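Local coordinates for protein inulin fructotransferase (Bacillus sp. snu-7, PDB 2INV) that probably converts inulin into a cyclic di-fructose anhydride by intramolecular fructosyl transfer, as a lyase built on a right-handed parallel beta-helix, at residues A[375-381]-A[395-401]. Numbering follows the deposited sequence.
Sequences QHVVLDA and SQITSYS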
loop_
_atom_site.group_PDB
_atom_site.type_symbol
_atom_site.label_atom_id
_atom_site.label_comp_id
_atom_site.label_asym_id
_atom_site.label_seq_id
_atom_site.Cartn_x
_atom_site.Cartn_y
_atom_site.Cartn_z
ATOM N N GLN A 375 22.264 -9.340 -23.678
ATOM C CA GLN A 375 22.783 -10.288 -22.709
ATOM C C GLN A 375 21.915 -10.067 -21.476
ATOM O O GLN A 375 22.006 -9.022 -20.816
ATOM C CB GLN A 375 24.260 -10.025 -22.393
ATOM C CG GLN A 375 25.243 -10.527 -23.467
ATOM C CD GLN A 375 24.988 -11.959 -23.905
ATOM O OE1 GLN A 375 24.411 -12.196 -24.971
ATOM N NE2 GLN A 375 25.417 -12.922 -23.087
ATOM N N HIS A 376 21.053 -11.044 -21.204
ATOM C CA HIS A 376 20.138 -10.988 -20.077
ATOM C C HIS A 376 20.879 -10.846 -18.762
ATOM O O HIS A 376 20.448 -10.124 -17.860
ATOM C CB HIS A 376 19.288 -12.254 -20.041
ATOM C CG HIS A 376 18.408 -12.422 -21.235
ATOM N ND1 HIS A 376 17.378 -13.335 -21.277
ATOM C CD2 HIS A 376 18.406 -11.795 -22.436
ATOM C CE1 HIS A 376 16.779 -13.264 -22.450
ATOM N NE2 HIS A 376 17.383 -12.338 -23.172
ATOM N N VAL A 377 21.989 -11.561 -18.647
ATOM C CA VAL A 377 22.767 -11.504 -17.432
ATOM C C VAL A 377 24.244 -11.561 -17.747
ATOM O O VAL A 377 24.692 -12.353 -18.574
ATOM C CB VAL A 377 22.410 -12.674 -16.489
ATOM C CG1 VAL A 377 23.148 -12.518 -15.172
ATOM C CG2 VAL A 377 20.911 -12.724 -16.265
ATOM N N VAL A 378 24.999 -10.697 -17.088
ATOM C CA VAL A 378 26.435 -10.665 -17.273
ATOM C C VAL A 378 27.064 -10.693 -15.899
ATOM O O VAL A 378 26.741 -9.889 -15.029
ATOM C CB VAL A 378 26.909 -9.393 -17.997
ATOM C CG1 VAL A 378 28.433 -9.327 -17.995
ATOM C CG2 VAL A 378 26.402 -9.382 -19.427
ATOM N N LEU A 379 27.953 -11.650 -15.703
ATOM C CA LEU A 379 28.657 -11.779 -14.443
ATOM C C LEU A 379 30.080 -11.369 -14.745
ATOM O O LEU A 379 30.768 -11.980 -15.565
ATOM C CB LEU A 379 28.615 -13.215 -13.934
ATOM C CG LEU A 379 27.259 -13.980 -13.766
ATOM C CD1 LEU A 379 26.476 -13.596 -12.739
ATOM C CD2 LEU A 379 26.525 -14.172 -14.890
ATOM N N ASP A 380 30.502 -10.307 -14.081
ATOM C CA ASP A 380 31.827 -9.752 -14.262
ATOM C C ASP A 380 32.895 -10.658 -13.638
ATOM O O ASP A 380 32.626 -11.379 -12.673
ATOM C CB ASP A 380 31.830 -8.356 -13.660
ATOM C CG ASP A 380 33.118 -7.622 -13.889
ATOM O OD1 ASP A 380 33.205 -6.805 -14.832
ATOM O OD2 ASP A 380 34.055 -7.855 -13.098
ATOM N N ALA A 381 34.093 -10.641 -14.218
ATOM C CA ALA A 381 35.200 -11.484 -13.766
ATOM C C ALA A 381 35.530 -11.398 -12.274
ATOM O O ALA A 381 36.275 -12.227 -11.753
ATOM C CB ALA A 381 36.445 -11.172 -14.594
ATOM N N SER A 395 23.299 -18.510 -24.586
ATOM C CA SER A 395 23.890 -17.453 -25.402
ATOM C C SER A 395 23.364 -16.062 -25.062
ATOM O O SER A 395 23.773 -15.070 -25.666
ATOM C CB SER A 395 23.693 -17.751 -26.890
ATOM O OG SER A 395 22.321 -17.723 -27.271
ATOM N N GLN A 396 22.470 -15.991 -24.083
ATOM C CA GLN A 396 21.934 -14.710 -23.644
ATOM C C GLN A 396 22.539 -14.431 -22.270
ATOM O O GLN A 396 22.169 -13.459 -21.597
ATOM C CB GLN A 396 20.405 -14.765 -23.561
ATOM C CG GLN A 396 19.719 -15.078 -24.923
ATOM C CD GLN A 396 18.214 -15.254 -24.829
ATOM O OE1 GLN A 396 17.706 -15.977 -23.960
ATOM N NE2 GLN A 396 17.491 -14.604 -25.741
ATOM N N ILE A 397 23.497 -15.277 -21.884
ATOM C CA ILE A 397 24.183 -15.172 -20.593
ATOM C C ILE A 397 25.715 -15.164 -20.722
ATOM O O ILE A 397 26.302 -16.091 -21.297
ATOM C CB ILE A 397 23.804 -16.355 -19.678
ATOM C CG1 ILE A 397 22.289 -16.397 -19.484
ATOM C CG2 ILE A 397 24.517 -16.236 -18.345
ATOM C CD1 ILE A 397 21.806 -17.559 -18.638
ATOM N N THR A 398 26.356 -14.129 -20.185
ATOM C CA THR A 398 27.812 -14.039 -20.224
ATOM C C THR A 398 28.378 -14.127 -18.808
ATOM O O THR A 398 28.096 -13.278 -17.963
ATOM C CB THR A 398 28.303 -12.709 -20.830
ATOM O OG1 THR A 398 27.880 -12.604 -22.195
ATOM C CG2 THR A 398 29.831 -12.639 -20.778
ATOM N N SER A 399 29.170 -15.162 -18.557
ATOM C CA SER A 399 29.787 -15.339 -17.257
ATOM C C SER A 399 31.296 -15.259 -17.431
ATOM O O SER A 399 31.895 -16.109 -18.093
ATOM C CB SER A 399 29.398 -16.692 -16.657
ATOM O OG SER A 399 30.154 -16.972 -15.487
ATOM N N TYR A 400 31.910 -14.231 -16.852
ATOM C CA TYR A 400 33.358 -14.066 -16.951
ATOM C C TYR A 400 34.008 -14.727 -15.773
ATOM O O TYR A 400 35.200 -14.535 -15.511
ATOM C CB TYR A 400 33.746 -12.604 -16.934
ATOM C CG TYR A 400 33.350 -11.896 -18.181
ATOM C CD1 TYR A 400 33.790 -12.339 -19.425
ATOM C CD2 TYR A 400 32.528 -10.790 -18.122
ATOM C CE1 TYR A 400 33.425 -11.687 -20.581
ATOM C CE2 TYR A 400 32.144 -10.123 -19.270
ATOM C CZ TYR A 400 32.596 -10.576 -20.496
ATOM O OH TYR A 400 32.232 -9.913 -21.632
ATOM N N SER A 401 33.212 -15.480 -15.036
ATOM C CA SER A 401 33.742 -16.171 -13.889
ATOM C C SER A 401 33.637 -17.628 -14.273
ATOM O O SER A 401 32.951 -17.962 -15.248
ATOM C CB SER A 401 32.892 -15.875 -12.667
ATOM O OG SER A 401 33.325 -16.648 -11.561
#
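Gln396 lays its side chain alongside the imidazole of His376: its CB sits over the centre of one ring face, 3.8 Å from the centroid, in a CH-pi contact. The chain is extended beyond CG (chi2 175°), which carries the amide on along the ring, the planes 37° apart, and brings Gln396 OE1 to 3.2 Å from His376 CE1. One polar atom of each is held by the backbone: His376 ND1 bonds Ser391 O, and Gln396 OE1 takes the N-H of Thr393. With an alanine in place of His376, Ser391 O would probably lose its ND1 partner and Gln396 CB the ring face it packs on.

The chain turns a corner at His376; beyond it strands 377-379 and 397-399 run parallel, their axes 4° apart. Thr398 bonds through both its backbone N-H and its carbonyl: the N-H reaches Val377 O at 2.9 Å, and the O receives Leu379 N at 2.8 Å, both bonds nearly straight. Tyr400 N then bonds Leu379 O at 2.8 Å. Beta-branched Val377, Val378, Ile397 and Thr398 suit such extended backbone. Val378 and Thr398 share one face, where Thr398 CG2 rests on the Tyr400 ring and Val378 CG1 approaches Tyr400 CE2 at 4.0 Å. On the other face the apolar Val377, Leu379 and Ile397 all pack on Val388 in the interior, and Ser399 OG bonds Thr404 OG1. Strand 351-357 continues the sheet beyond 375-379. Such parallel pairing between successive coils is characteristic of the right-handed parallel beta-helix, here near its C-terminal end.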